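Local coordinates for protein UDP-4-amino-4,6-dideoxy-N-acetyl-beta-L-altrosamine transaminase (Helicobacter pylori, PDB 2FN6) that catalyses the pyridoxal phosphate-dependent transfer of an amino group from glutamate to a UDP-linked 4-keto sugar, the second step in making pseudaminic acid for flagellin, at residues A[60-65]-A[202-207]; A[293-298]-A[340-345]; A[308-313]-A[362-367]. All coordinates share one frame; numbering follows the deposited sequence.

Contact 1: residues A[60-65]-A[202-207]; sequences LLTLYR and EKMKLF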
# COMPACT_ATOMS: atom_id res chain seq x y z
N LEU A 60 -4.59 -1.92 9.31
CA LEU A 60 -5.62 -2.77 9.92
C LEU A 60 -5.40 -4.24 9.58
O LEU A 60 -5.59 -5.11 10.44
CB LEU A 60 -7.03 -2.37 9.44
CG LEU A 60 -7.77 -1.24 10.14
CD1 LEU A 60 -8.61 -0.39 9.14
CD2 LEU A 60 -8.64 -1.78 11.26
N LEU A 61 -5.01 -4.52 8.34
CA LEU A 61 -4.81 -5.89 7.92
C LEU A 61 -3.61 -6.50 8.63
O LEU A 61 -3.64 -7.66 9.05
CB LEU A 61 -4.61 -5.97 6.42
CG LEU A 61 -4.38 -7.36 5.82
CD1 LEU A 61 -5.66 -8.18 5.81
CD2 LEU A 61 -3.81 -7.25 4.42
N THR A 62 -2.54 -5.72 8.77
CA THR A 62 -1.33 -6.29 9.32
C THR A 62 -1.59 -6.62 10.80
O THR A 62 -1.21 -7.68 11.27
CB THR A 62 -0.11 -5.39 9.12
OG1 THR A 62 -0.28 -4.20 9.87
CG2 THR A 62 0.06 -5.04 7.64
N LEU A 63 -2.27 -5.72 11.50
CA LEU A 63 -2.75 -5.96 12.85
C LEU A 63 -3.67 -7.18 12.98
O LEU A 63 -3.46 -8.04 13.84
CB LEU A 63 -3.46 -4.72 13.39
CG LEU A 63 -4.00 -4.85 14.81
CD1 LEU A 63 -2.89 -5.37 15.77
CD2 LEU A 63 -4.58 -3.53 15.27
N TYR A 64 -4.70 -7.25 12.14
CA TYR A 64 -5.65 -8.37 12.20
C TYR A 64 -4.95 -9.70 11.98
O TYR A 64 -5.32 -10.70 12.60
CB TYR A 64 -6.78 -8.23 11.18
CG TYR A 64 -7.82 -7.18 11.50
CD1 TYR A 64 -8.69 -6.74 10.51
CD2 TYR A 64 -7.93 -6.62 12.78
CE1 TYR A 64 -9.65 -5.78 10.78
CE2 TYR A 64 -8.89 -5.65 13.06
CZ TYR A 64 -9.75 -5.23 12.04
OH TYR A 64 -10.71 -4.27 12.29
N ARG A 65 -3.94 -9.71 11.11
CA ARG A 65 -3.24 -10.94 10.75
C ARG A 65 -2.24 -11.37 11.80
O ARG A 65 -1.86 -12.54 11.84
CB ARG A 65 -2.54 -10.81 9.39
CG ARG A 65 -3.48 -10.77 8.20
CD ARG A 65 -4.05 -12.16 7.85
NE ARG A 65 -3.00 -13.05 7.36
CZ ARG A 65 -2.53 -13.04 6.11
NH1 ARG A 65 -3.02 -12.19 5.22
NH2 ARG A 65 -1.57 -13.88 5.76
N GLU A 202 7.42 -6.03 16.18
CA GLU A 202 8.43 -6.70 15.34
C GLU A 202 7.84 -7.69 14.34
O GLU A 202 8.42 -7.96 13.29
CB GLU A 202 9.47 -7.42 16.20
CG GLU A 202 10.31 -6.54 17.13
CD GLU A 202 11.33 -5.68 16.39
OE1 GLU A 202 11.70 -6.02 15.23
OE2 GLU A 202 11.75 -4.65 16.97
N LYS A 203 6.68 -8.24 14.69
CA LYS A 203 6.04 -9.24 13.85
C LYS A 203 5.34 -8.54 12.70
O LYS A 203 5.36 -9.02 11.55
CB LYS A 203 5.05 -10.05 14.69
CG LYS A 203 4.66 -11.40 14.13
CD LYS A 203 3.52 -11.98 14.96
CE LYS A 203 2.86 -13.15 14.26
NZ LYS A 203 1.45 -13.36 14.72
N MET A 204 4.72 -7.40 12.99
CA MET A 204 4.02 -6.70 11.93
C MET A 204 4.94 -5.76 11.15
O MET A 204 4.57 -5.25 10.10
CB MET A 204 2.67 -6.10 12.37
CG MET A 204 2.66 -5.24 13.59
SD MET A 204 0.98 -4.79 14.12
CE MET A 204 1.46 -3.71 15.46
N LYS A 205 6.18 -5.62 11.64
CA LYS A 205 7.25 -4.97 10.89
C LYS A 205 7.68 -5.80 9.68
O LYS A 205 8.04 -5.25 8.62
CB LYS A 205 8.44 -4.72 11.81
CG LYS A 205 9.66 -4.07 11.17
CD LYS A 205 10.45 -3.29 12.21
CE LYS A 205 11.63 -2.54 11.57
NZ LYS A 205 12.29 -1.59 12.52
N LEU A 206 7.66 -7.13 9.83
CA LEU A 206 8.10 -8.04 8.78
C LEU A 206 6.95 -8.32 7.82
O LEU A 206 7.15 -8.52 6.62
CB LEU A 206 8.64 -9.34 9.39
CG LEU A 206 9.79 -9.24 10.39
CD1 LEU A 206 10.00 -10.58 11.13
CD2 LEU A 206 11.08 -8.74 9.72
N PHE A 207 5.74 -8.33 8.35
CA PHE A 207 4.58 -8.45 7.51
C PHE A 207 4.54 -7.28 6.51
O PHE A 207 4.23 -7.45 5.33
CB PHE A 207 3.32 -8.44 8.36
CG PHE A 207 2.14 -9.02 7.67
CD1 PHE A 207 1.16 -8.20 7.11
CD2 PHE A 207 2.00 -10.40 7.55
CE1 PHE A 207 0.06 -8.74 6.47
CE2 PHE A 207 0.90 -10.96 6.89
CZ PHE A 207 -0.08 -10.12 6.34
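Phe-207 reaches from helix 198-207 onto helix 56-66, where its ring lies between Thr-62 and Arg-65, side chains one helical turn apart. Carbon contacts come first. The methyl CG2 of Thr-62 meets the rim of the ring, 3.4 Å from Phe-207 CD1, while CB of the same threonine sits 3.7 Å from that CD1 atom. A chi1 of -160° swings the Phe-207 ring away from its backbone N, beside the carbonyl carbon, and toward Thr-62 and Arg-65. Elsewhere in the interface, Met-204 sends an extended chain past Leu-63, its SD lying 4.1 Å from Leu-63 CA and 4.2 Å from Leu-63 CD1. The two short helical segments approach to 9.6 Å between axes at an angle of 126°, and no hydrogen bond joins them. Both helices belong to the large pyridoxal phosphate-binding domain of the aspartate aminotransferase fold (fold type I), against whose seven-stranded mixed sheet both pack: Met-204 also rests on Leu-51 of edge strand 49-53, and Leu-63 on Val-176 of strand 174-178. The remaining contact pairs the arginine with the ring. The Arg-65 guanidinium presents a face to the ring, with Phe-207 CZ over the guanidinium centre, 3.8 Å from Arg-65 CZ; the two planes stand 82° apart, so the ring meets the guanidinium by its edge. Bends at chi2 and chi3 fold the arginine chain back along this edge, and NH1 forms a salt bridge with Glu-93 of the second subunit, which also packs on Phe-207. Polar ends are otherwise satisfied locally: Thr-62 OG1 bonds to Ala-59 O within its own helix, and Lys-203 NZ stretches across to Asn-66 O just beyond the segment.

Contact 2: residues A[293-298]-A[340-345]; sequences KFFTCK and FYHAEI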
# COMPACT_ATOMS: atom_id res chain seq x y z
N LYS A 293 -38.71 13.17 12.34
CA LYS A 293 -39.58 13.79 11.34
C LYS A 293 -38.92 14.02 9.98
O LYS A 293 -39.61 14.04 8.95
CB LYS A 293 -40.18 15.10 11.87
CG LYS A 293 -39.15 16.03 12.50
CD LYS A 293 -39.76 16.96 13.54
CE LYS A 293 -40.28 18.25 12.91
NZ LYS A 293 -39.96 19.41 13.78
N PHE A 294 -37.59 14.18 9.97
CA PHE A 294 -36.86 14.46 8.73
C PHE A 294 -36.33 13.22 8.01
O PHE A 294 -35.87 13.33 6.89
CB PHE A 294 -35.70 15.44 8.98
CG PHE A 294 -36.15 16.82 9.41
CD1 PHE A 294 -36.77 17.67 8.51
CD2 PHE A 294 -35.93 17.25 10.72
CE1 PHE A 294 -37.19 18.94 8.90
CE2 PHE A 294 -36.34 18.52 11.13
CZ PHE A 294 -36.97 19.37 10.22
N PHE A 295 -36.42 12.04 8.63
CA PHE A 295 -35.84 10.83 8.03
C PHE A 295 -36.23 10.59 6.55
O PHE A 295 -35.37 10.24 5.73
CB PHE A 295 -36.15 9.59 8.89
CG PHE A 295 -35.36 9.51 10.19
CD1 PHE A 295 -35.38 8.33 10.95
CD2 PHE A 295 -34.62 10.60 10.66
CE1 PHE A 295 -34.66 8.23 12.15
CE2 PHE A 295 -33.90 10.51 11.87
CZ PHE A 295 -33.92 9.33 12.61
N THR A 296 -37.50 10.79 6.21
CA THR A 296 -37.96 10.56 4.83
C THR A 296 -37.64 11.75 3.90
O THR A 296 -38.00 11.75 2.73
CB THR A 296 -39.50 10.26 4.76
OG1 THR A 296 -40.24 11.42 5.14
CG2 THR A 296 -39.87 9.08 5.68
N CYS A 297 -36.96 12.75 4.44
CA CYS A 297 -36.47 13.87 3.64
C CYS A 297 -34.97 13.83 3.35
O CYS A 297 -34.49 14.67 2.60
CB CYS A 297 -36.77 15.19 4.33
SG CYS A 297 -38.43 15.76 4.11
N LYS A 298 -34.23 12.88 3.95
CA LYS A 298 -32.75 12.86 3.91
C LYS A 298 -32.19 13.36 2.58
O LYS A 298 -31.64 14.46 2.51
CB LYS A 298 -32.18 11.47 4.19
CG LYS A 298 -31.33 11.32 5.46
CD LYS A 298 -30.23 12.38 5.60
CE LYS A 298 -28.88 11.80 6.07
NZ LYS A 298 -28.96 10.67 7.05
N PHE A 340 -29.31 5.95 13.64
CA PHE A 340 -28.17 6.84 13.55
C PHE A 340 -27.84 7.18 12.09
O PHE A 340 -27.68 8.36 11.73
CB PHE A 340 -26.95 6.22 14.24
CG PHE A 340 -25.76 7.12 14.30
CD1 PHE A 340 -25.59 7.98 15.37
CD2 PHE A 340 -24.82 7.11 13.27
CE1 PHE A 340 -24.49 8.82 15.43
CE2 PHE A 340 -23.72 7.95 13.31
CZ PHE A 340 -23.55 8.82 14.39
N TYR A 341 -27.77 6.15 11.25
CA TYR A 341 -27.58 6.32 9.82
C TYR A 341 -28.61 7.27 9.22
O TYR A 341 -28.25 8.16 8.45
CB TYR A 341 -27.57 4.97 9.09
CG TYR A 341 -27.45 5.05 7.57
CD1 TYR A 341 -26.45 5.82 6.95
CD2 TYR A 341 -28.34 4.35 6.74
CE1 TYR A 341 -26.34 5.89 5.56
CE2 TYR A 341 -28.23 4.42 5.35
CZ TYR A 341 -27.23 5.19 4.77
OH TYR A 341 -27.12 5.24 3.40
N HIS A 342 -29.89 7.10 9.59
CA HIS A 342 -30.93 7.92 8.97
C HIS A 342 -30.82 9.35 9.46
O HIS A 342 -31.15 10.28 8.73
CB HIS A 342 -32.35 7.36 9.18
CG HIS A 342 -32.57 6.00 8.56
ND1 HIS A 342 -33.25 4.99 9.21
CD2 HIS A 342 -32.20 5.49 7.37
CE1 HIS A 342 -33.29 3.92 8.44
NE2 HIS A 342 -32.66 4.20 7.32
N ALA A 343 -30.28 9.51 10.67
CA ALA A 343 -30.15 10.83 11.29
C ALA A 343 -28.87 11.60 10.95
O ALA A 343 -28.89 12.83 10.90
CB ALA A 343 -30.30 10.72 12.82
N GLU A 344 -27.76 10.89 10.73
CA GLU A 344 -26.44 11.56 10.67
C GLU A 344 -26.18 12.34 9.39
O GLU A 344 -26.46 11.87 8.29
CB GLU A 344 -25.30 10.55 10.91
CG GLU A 344 -23.98 11.17 11.37
CD GLU A 344 -23.10 11.73 10.24
OE1 GLU A 344 -23.23 11.31 9.08
OE2 GLU A 344 -22.25 12.61 10.51
N ILE A 345 -25.62 13.54 9.57
CA ILE A 345 -25.04 14.36 8.49
C ILE A 345 -23.73 14.99 8.99
O ILE A 345 -23.72 15.65 10.05
CB ILE A 345 -25.99 15.50 8.05
CG1 ILE A 345 -27.30 14.93 7.50
CG2 ILE A 345 -25.33 16.40 7.00
CD1 ILE A 345 -28.32 15.98 7.21
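Lys-298 extends its side chain to the C-terminal end of helix 335-343, where NZ donates hydrogen bonds to two backbone carbonyls: His-342 O at 2.8 Å and Glu-344 O at 3.0 Å. The amine stands above the carbonyl plane of His-342 and is tilted 35° from that of Glu-344. A third carbonyl, Tyr-341 O, is 3.0 Å from Lys-298 NZ. The charge sits among carbonyls at and just after the helix C-terminus, which would probably favour it. Bends at chi2, chi3 and chi4 curl the chain into place, and its CE packs 3.8 Å from Ile-345 CG1. The Phe-295 ring receives His-342 CB over one face, a CH-pi contact 3.8 Å from the ring centroid, and its CE2 meets Ala-343 CB at 3.7 Å. The two rings are oblique, planes at 54°. Farther out, Ala-343 and Ile-345 bond through their backbones to Met-290 and Ile-288 of strand 286-290, and Glu-344 OE1 accepts a bond from His-315 N in the substrate-binding loop, while OE2 is hydrogen-bonded to Ser-346 OG. The lysine at the start of helix 298-307 therefore holds the carbonyls of a helix-to-strand junction in the small C-terminal domain of this fold type I aminotransferase.

Contact 3: residues A[308-313]-A[362-367]; sequences RGILAQ and AHSVLK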
# COMPACT_ATOMS: atom_id res chain seq x y z
N ARG A 308 -26.63 24.57 -2.06
CA ARG A 308 -26.16 25.79 -1.39
C ARG A 308 -24.62 25.83 -1.24
O ARG A 308 -24.06 26.79 -0.69
CB ARG A 308 -26.84 25.95 -0.02
CG ARG A 308 -28.34 26.08 -0.08
CD ARG A 308 -28.96 25.97 1.32
NE ARG A 308 -30.17 26.78 1.46
CZ ARG A 308 -30.17 28.09 1.75
NH1 ARG A 308 -29.02 28.74 1.94
NH2 ARG A 308 -31.32 28.75 1.84
N GLY A 309 -23.94 24.78 -1.73
CA GLY A 309 -22.47 24.70 -1.67
C GLY A 309 -21.90 23.95 -0.48
O GLY A 309 -20.69 23.96 -0.24
N ILE A 310 -22.77 23.29 0.27
CA ILE A 310 -22.34 22.55 1.43
C ILE A 310 -22.31 21.06 1.10
O ILE A 310 -23.34 20.40 1.10
CB ILE A 310 -23.26 22.88 2.60
CG1 ILE A 310 -23.28 24.40 2.80
CG2 ILE A 310 -22.78 22.17 3.86
CD1 ILE A 310 -24.47 24.89 3.55
N LEU A 311 -21.13 20.54 0.77
CA LEU A 311 -21.03 19.14 0.34
C LEU A 311 -20.99 18.21 1.56
O LEU A 311 -19.93 17.66 1.93
CB LEU A 311 -19.84 18.91 -0.60
CG LEU A 311 -19.52 19.96 -1.69
CD1 LEU A 311 -18.20 19.63 -2.40
CD2 LEU A 311 -20.68 20.14 -2.69
N ALA A 312 -22.16 18.07 2.17
CA ALA A 312 -22.34 17.26 3.34
C ALA A 312 -22.21 15.81 2.93
O ALA A 312 -22.57 15.45 1.81
CB ALA A 312 -23.70 17.51 3.92
N GLN A 313 -21.68 14.99 3.83
CA GLN A 313 -21.65 13.54 3.63
C GLN A 313 -22.37 12.85 4.77
O GLN A 313 -22.91 13.51 5.64
CB GLN A 313 -20.20 13.04 3.51
CG GLN A 313 -19.71 12.88 2.08
CD GLN A 313 -20.42 11.76 1.32
OE1 GLN A 313 -21.42 11.19 1.79
NE2 GLN A 313 -19.89 11.43 0.14
N ALA A 362 -23.38 27.48 8.82
CA ALA A 362 -24.33 27.19 9.90
C ALA A 362 -25.71 27.82 9.65
O ALA A 362 -26.72 27.11 9.65
CB ALA A 362 -23.76 27.63 11.26
N HIS A 363 -25.73 29.13 9.40
CA HIS A 363 -26.97 29.85 9.07
C HIS A 363 -27.67 29.21 7.89
O HIS A 363 -28.89 29.08 7.88
CB HIS A 363 -26.71 31.35 8.82
CG HIS A 363 -26.37 32.13 10.06
ND1 HIS A 363 -27.19 32.18 11.16
CD2 HIS A 363 -25.28 32.87 10.37
CE1 HIS A 363 -26.63 32.93 12.10
NE2 HIS A 363 -25.47 33.36 11.64
N SER A 364 -26.88 28.78 6.90
CA SER A 364 -27.39 28.13 5.70
C SER A 364 -27.96 26.72 5.94
O SER A 364 -28.97 26.36 5.33
CB SER A 364 -26.31 28.15 4.61
OG SER A 364 -26.64 27.33 3.52
N VAL A 365 -27.33 25.94 6.81
CA VAL A 365 -27.91 24.66 7.25
C VAL A 365 -29.31 24.91 7.85
O VAL A 365 -30.27 24.19 7.56
CB VAL A 365 -27.01 23.92 8.29
CG1 VAL A 365 -27.72 22.73 8.87
CG2 VAL A 365 -25.71 23.47 7.66
N LEU A 366 -29.41 25.95 8.68
CA LEU A 366 -30.66 26.30 9.33
C LEU A 366 -31.77 26.65 8.32
O LEU A 366 -32.87 26.11 8.40
CB LEU A 366 -30.45 27.42 10.39
CG LEU A 366 -29.67 27.03 11.66
CD1 LEU A 366 -29.70 28.14 12.69
CD2 LEU A 366 -30.20 25.73 12.31
N LYS A 367 -31.46 27.52 7.35
CA LYS A 367 -32.39 27.83 6.26
C LYS A 367 -32.88 26.56 5.56
O LYS A 367 -34.08 26.42 5.30
CB LYS A 367 -31.75 28.79 5.24
CG LYS A 367 -31.68 30.24 5.69
CD LYS A 367 -31.41 31.20 4.52
CE LYS A 367 -31.29 32.66 5.01
NZ LYS A 367 -30.98 33.62 3.90
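A Schellman motif closes helix 298-307 at Gly-309, and the residues around this turn, Arg-308 and Ile-310, pack on the C-terminal helix 355-370. Ser-364 is the meeting point. Its hydroxyl OG, anti to the backbone N (chi1 169°), faces the incoming chain and lies 3.2 Å from Arg-308 NH1, which donates a weak hydrogen bond bent to 132°. The methyl CD1 of Ile-310 approaches the same oxygen, 3.3 Å from Ser-364 OG, so the hydroxyl takes the arginine's weak bond while the methyl packs against it. Arg-308 runs across the helix surface, its CD 3.5 Å from Ser-364 OG. Beyond CD, a turn at chi3 (148°) lays the guanidinium over the next helical turn: Ser-364 O lies over one guanidinium face, offset toward the group's rim, and Lys-367 CB over the same face, 3.4 Å from Arg-308 NH2. The lysine chain crosses the arginine at about a right angle and then extends away, holding Lys-367 NZ 5.3 Å from Arg-308 NH2; both residues are exposed, so solvent probably screens the like charges. Deeper in, Ile-310 and Val-365 both rest on Leu-305 of helix 298-307, and Val-365 also touches Leu-347 of strand 344-347. Past Ile-310 the chain makes an inverse gamma turn centred on Leu-311, while the backbones of Gly-309 and Leu-311 bond to Phe-4 near the N terminus. Gln-313 follows, its NE2 bonded to Phe-217 O of the second subunit. The contact thus joins the terminal helix of the small domain to a helix-to-strand turn that continues to Gln-313 of the substrate-binding site.

Overall arrangement
Both segments of contact 1 come earlier in the chain than those of contacts 2 and 3 and lie on the opposite side of its centre, about 38 Å from contact 2 and 41 Å from contact 3, centre to centre. Contact 1 belongs to the large domain with its seven-stranded sheet; the other two share the small C-terminal domain. Their segments alternate along the chain, helix 298-307 running from contact 2 to contact 3 and strand 344-347 leading on toward helix 355-370. Their centres are 15 Å apart, and Ile-345 CG2 touches Ala-312 CB at 3.7 Å. All three have residues near the second subunit, in keeping with substrate sites close to the dimer interface.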